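Local coordinates for tetracycline repressor protein class G (PDB 6RX9) that represses the tetracycline resistance gene by binding its operator DNA through a helix-turn-helix region, and binds that operator less tightly once tetracycline is bound, at residues Leu175-Glu178 with Leu179-Gly183; His64-Ser67 with Leu68-Asn72. One frame throughout, in Å; residues are numbered along the deposited sequence.

Neither contact closes a loop of any length, since each joins residues a few positions apart on one continuous run of chain. From the N terminus, the chain leaves the DNA-binding region and first meets interaction 2 (64-72), the linker between helices 61-64 and 75-91, where H64 probably contacts tetracycline. More than a hundred residues later comes interaction 1 (175-183), the last turns of helix 170-182 and the glycine that ends it. One ends before the other begins, so they neither nest nor cross, and their nearest atoms are about 22 Å apart. Interaction 2 lies against helices 75-91 and 110-122 of its own chain, whereas interaction 1 faces the second subunit.

Interaction 1 of 2, residues Leu175-Glu178 with Leu179-Gly183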
loop_
_atom_site.group_PDB
_atom_site.type_symbol
_atom_site.label_atom_id
_atom_site.label_comp_id
_atom_site.label_asym_id
_atom_site.label_seq_id
_atom_site.Cartn_x
_atom_site.Cartn_y
_atom_site.Cartn_z
ATOM N N LEU A 175 -15.399 -22.124 -3.136
ATOM C CA LEU A 175 -15.390 -20.644 -3.319
ATOM C C LEU A 175 -13.940 -20.160 -3.436
ATOM O O LEU A 175 -13.621 -19.475 -4.429
ATOM C CB LEU A 175 -16.099 -19.972 -2.138
ATOM C CG LEU A 175 -15.986 -18.446 -2.076
ATOM C CD1 LEU A 175 -16.534 -17.803 -3.341
ATOM C CD2 LEU A 175 -16.695 -17.894 -0.850
ATOM N N PHE A 176 -13.100 -20.516 -2.459
ATOM C CA PHE A 176 -11.681 -20.080 -2.343
ATOM C C PHE A 176 -10.851 -20.647 -3.504
ATOM O O PHE A 176 -9.947 -19.935 -3.981
ATOM C CB PHE A 176 -11.110 -20.473 -0.977
ATOM C CG PHE A 176 -11.317 -19.452 0.115
ATOM C CD1 PHE A 176 -12.423 -18.612 0.117
ATOM C CD2 PHE A 176 -10.406 -19.338 1.154
ATOM C CE1 PHE A 176 -12.602 -17.673 1.121
ATOM C CE2 PHE A 176 -10.590 -18.402 2.162
ATOM C CZ PHE A 176 -11.686 -17.572 2.144
ATOM N N HIS A 177 -11.146 -21.876 -3.944
ATOM C CA HIS A 177 -10.462 -22.553 -5.080
ATOM C C HIS A 177 -10.699 -21.755 -6.370
ATOM O O HIS A 177 -9.721 -21.528 -7.109
ATOM C CB HIS A 177 -10.929 -24.011 -5.218
ATOM C CG HIS A 177 -9.932 -24.903 -5.880
ATOM N ND1 HIS A 177 -9.361 -24.599 -7.102
ATOM C CD2 HIS A 177 -9.405 -26.088 -5.501
ATOM C CE1 HIS A 177 -8.521 -25.556 -7.444
ATOM N NE2 HIS A 177 -8.531 -26.482 -6.478
ATOM N N GLU A 178 -11.948 -21.345 -6.612
ATOM C CA GLU A 178 -12.392 -20.620 -7.834
ATOM C C GLU A 178 -11.704 -19.250 -7.906
ATOM O O GLU A 178 -11.127 -18.938 -8.970
ATOM C CB GLU A 178 -13.916 -20.476 -7.831
ATOM C CG GLU A 178 -14.478 -19.873 -9.108
ATOM C CD GLU A 178 -15.992 -19.902 -9.214
ATOM O OE1 GLU A 178 -16.598 -20.903 -8.777
ATOM O OE2 GLU A 178 -16.567 -18.921 -9.729
ATOM N N LEU A 179 -11.768 -18.473 -6.816
ATOM C CA LEU A 179 -11.197 -17.101 -6.706
ATOM C C LEU A 179 -9.745 -17.093 -7.201
ATOM O O LEU A 179 -9.435 -16.289 -8.104
ATOM C CB LEU A 179 -11.271 -16.636 -5.246
ATOM C CG LEU A 179 -12.654 -16.206 -4.758
ATOM C CD1 LEU A 179 -12.698 -16.142 -3.240
ATOM C CD2 LEU A 179 -13.051 -14.866 -5.360
ATOM N N GLU A 180 -8.902 -17.956 -6.622
ATOM C CA GLU A 180 -7.442 -18.049 -6.900
ATOM C C GLU A 180 -7.200 -18.234 -8.402
ATOM O O GLU A 180 -6.439 -17.431 -8.981
ATOM C CB GLU A 180 -6.826 -19.213 -6.119
ATOM C CG GLU A 180 -5.408 -19.556 -6.547
ATOM C CD GLU A 180 -4.725 -20.617 -5.700
ATOM O OE1 GLU A 180 -3.500 -20.503 -5.494
ATOM O OE2 GLU A 180 -5.415 -21.558 -5.261
ATOM N N THR A 181 -7.819 -19.260 -8.994
ATOM C CA THR A 181 -7.547 -19.752 -10.373
ATOM C C THR A 181 -7.886 -18.675 -11.413
ATOM O O THR A 181 -7.077 -18.495 -12.345
ATOM C CB THR A 181 -8.318 -21.048 -10.659
ATOM O OG1 THR A 181 -9.699 -20.818 -10.375
ATOM C CG2 THR A 181 -7.817 -22.226 -9.851
ATOM N N ASP A 182 -9.021 -17.984 -11.252
ATOM C CA ASP A 182 -9.635 -17.120 -12.301
ATOM C C ASP A 182 -8.811 -15.840 -12.517
ATOM O O ASP A 182 -9.029 -15.186 -13.556
ATOM C CB ASP A 182 -11.106 -16.820 -11.992
ATOM C CG ASP A 182 -11.353 -16.009 -10.731
ATOM O OD1 ASP A 182 -10.641 -15.008 -10.522
ATOM O OD2 ASP A 182 -12.268 -16.380 -9.970
ATOM N N GLY A 183 -7.918 -15.485 -11.584
ATOM C CA GLY A 183 -6.925 -14.404 -11.762
ATOM C C GLY A 183 -7.127 -13.254 -10.788
ATOM O O GLY A 183 -8.051 -13.335 -9.955
#
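The carbonyl O of E178 takes two bonds from the following turn, one from a side chain and one from the backbone. The hydroxyl T181 OG1 lies 2.7 Å from E178 O, tilted 33° out of the carbonyl plane; a chi1 of 54° tucks OG1 in over the backbone and points it back at the preceding turn. D182 N reaches E178 O at 3.2 Å. The T181 methyl CG2 meets the edge of the H177 ring, 3.9 Å from ND1. One turn earlier, L179 N donates to L175 O at 3.2 Å, and E180 N makes a weaker bond to F176 O. On the apolar side, L179 CD1 lies 4.2 Å from both L175 CG and F176 CD1, meeting the phenyl ring obliquely. Further out, the second subunit packs its P127, I117 and W132 on L175, F176 and L179, and its K128 forms long, weak ion pairs with E178 and D182. G183, with positive phi, leaves the helix. This is the C-terminal end of an amphipathic helix at a subunit interface, within the tetracycline repressor-like C-terminal domain.

Interaction 2 of 2, residues His64-Ser67 with Leu68-Asn72; sequences HTRS and LPEEN
R66 and E70 meet by charge alone. E70 brings its carboxylate over one face of the R66 guanidinium, with OE2 4.1 Å above the plane and over its centre, while OE1 comes within 3.8 Å of NH1. In this long salt bridge OE1 sits well off the guanidinium plane, so the attraction is between charges and not through an N-H; the two flat groups are turned 32° from each other and the side chains cross at about a right angle. A bend at chi2 (-77°) swings the arginine back toward the glutamate, whose side chain runs straight out from CG.

The direct hydrogen bonds within 64-72 lie in the turn just before. H64 to S67 form a type I beta turn, and its closing backbone bond, S67 N to H64 O, is weak at 3.5 Å. The serine hydroxyl adds a shorter bond: S67 OG donates to H64 O at 2.7 Å, so that one carbonyl accepts from both backbone and side chain of S67. A water spans the next step, accepting from L68 N at 2.9 Å and giving a weak bond to T65 O.

The remaining contacts are van der Waals, carbon against oxygen: L68 CG rests 3.9 Å from S67 OG, and P69 CD lies 4.0 Å from S67 O. H64 probably binds tetracycline, so the turn is likely to lie at one margin of the drug site; N82, which probably also binds tetracycline, donates from ND2 to R66 O. The linker runs between helices 61-64 and 75-91, with R66 and P69 touching helix 75-91, and S67, L68 and P69 touching helix 110-122.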
loop_
_atom_site.group_PDB
_atom_site.type_symbol
_atom_site.label_atom_id
_atom_site.label_comp_id
_atom_site.label_asym_id
_atom_site.label_seq_id
_atom_site.Cartn_x
_atom_site.Cartn_y
_atom_site.Cartn_z
ATOM N N HIS A 64 2.446 8.281 -16.581
ATOM C CA HIS A 64 2.591 9.661 -17.129
ATOM C C HIS A 64 1.818 9.807 -18.447
ATOM O O HIS A 64 1.375 10.937 -18.744
ATOM C CB HIS A 64 4.069 10.036 -17.315
ATOM C CG HIS A 64 4.877 9.976 -16.061
ATOM N ND1 HIS A 64 4.371 10.362 -14.834
ATOM C CD2 HIS A 64 6.154 9.591 -15.842
ATOM C CE1 HIS A 64 5.301 10.207 -13.911
ATOM N NE2 HIS A 64 6.402 9.734 -14.505
ATOM N N THR A 65 1.664 8.717 -19.209
ATOM C CA THR A 65 0.956 8.691 -20.521
ATOM C C THR A 65 -0.557 8.855 -20.304
ATOM O O THR A 65 -1.241 9.279 -21.260
ATOM C CB THR A 65 1.264 7.410 -21.310
ATOM O OG1 THR A 65 0.705 6.297 -20.609
ATOM C CG2 THR A 65 2.745 7.185 -21.528
ATOM N N ARG A 66 -1.056 8.534 -19.104
ATOM C CA ARG A 66 -2.500 8.594 -18.738
ATOM C C ARG A 66 -2.721 9.599 -17.597
ATOM O O ARG A 66 -3.760 9.491 -16.911
ATOM C CB ARG A 66 -2.989 7.190 -18.361
ATOM C CG ARG A 66 -3.418 6.349 -19.555
ATOM C CD ARG A 66 -4.781 6.771 -20.065
ATOM N NE ARG A 66 -5.210 6.003 -21.226
ATOM C CZ ARG A 66 -6.424 6.062 -21.771
ATOM N NH1 ARG A 66 -7.355 6.851 -21.257
ATOM N NH2 ARG A 66 -6.704 5.324 -22.832
ATOM N N SER A 67 -1.806 10.557 -17.420
ATOM C CA SER A 67 -1.828 11.557 -16.319
ATOM C C SER A 67 -2.745 12.739 -16.670
ATOM O O SER A 67 -3.269 13.365 -15.730
ATOM C CB SER A 67 -0.432 12.028 -15.990
ATOM O OG SER A 67 0.153 12.700 -17.095
ATOM N N LEU A 68 -2.933 13.034 -17.962
ATOM C CA LEU A 68 -3.697 14.219 -18.446
ATOM C C LEU A 68 -5.051 13.780 -19.001
ATOM O O LEU A 68 -5.120 12.868 -19.824
ATOM C CB LEU A 68 -2.871 14.947 -19.512
ATOM C CG LEU A 68 -1.567 15.576 -19.022
ATOM C CD1 LEU A 68 -0.828 16.252 -20.167
ATOM C CD2 LEU A 68 -1.824 16.566 -17.894
ATOM N N PRO A 69 -6.168 14.413 -18.571
ATOM C CA PRO A 69 -7.484 14.144 -19.154
ATOM C C PRO A 69 -7.499 14.355 -20.675
ATOM O O PRO A 69 -6.958 15.346 -21.136
ATOM C CB PRO A 69 -8.417 15.156 -18.470
ATOM C CG PRO A 69 -7.713 15.499 -17.175
ATOM C CD PRO A 69 -6.235 15.410 -17.490
ATOM N N GLU A 70 -8.114 13.420 -21.403
ATOM C CA GLU A 70 -8.293 13.482 -22.877
ATOM C C GLU A 70 -9.629 14.170 -23.179
ATOM O O GLU A 70 -10.557 14.056 -22.353
ATOM C CB GLU A 70 -8.214 12.074 -23.473
ATOM C CG GLU A 70 -6.874 11.401 -23.224
ATOM C CD GLU A 70 -6.741 9.991 -23.776
ATOM O OE1 GLU A 70 -7.781 9.381 -24.104
ATOM O OE2 GLU A 70 -5.594 9.506 -23.873
ATOM N N GLU A 71 -9.713 14.879 -24.307
ATOM C CA GLU A 71 -10.941 15.608 -24.719
ATOM C C GLU A 71 -12.076 14.590 -24.910
ATOM O O GLU A 71 -11.798 13.472 -25.381
ATOM C CB GLU A 71 -10.688 16.460 -25.968
ATOM C CG GLU A 71 -10.313 15.675 -27.215
ATOM C CD GLU A 71 -9.943 16.538 -28.413
ATOM O OE1 GLU A 71 -10.422 17.690 -28.488
ATOM O OE2 GLU A 71 -9.167 16.063 -29.266
ATOM N N ASN A 72 -13.294 14.958 -24.503
ATOM C CA ASN A 72 -14.538 14.166 -24.708
ATOM C C ASN A 72 -14.522 12.898 -23.838
ATOM O O ASN A 72 -15.318 11.985 -24.132
ATOM C CB ASN A 72 -14.748 13.824 -26.188
ATOM C CG ASN A 72 -14.737 15.045 -27.085
ATOM O OD1 ASN A 72 -15.256 16.094 -26.715
ATOM N ND2 ASN A 72 -14.151 14.918 -28.265
HETATM O O HOH W 1 -1.759 11.750 -20.311
#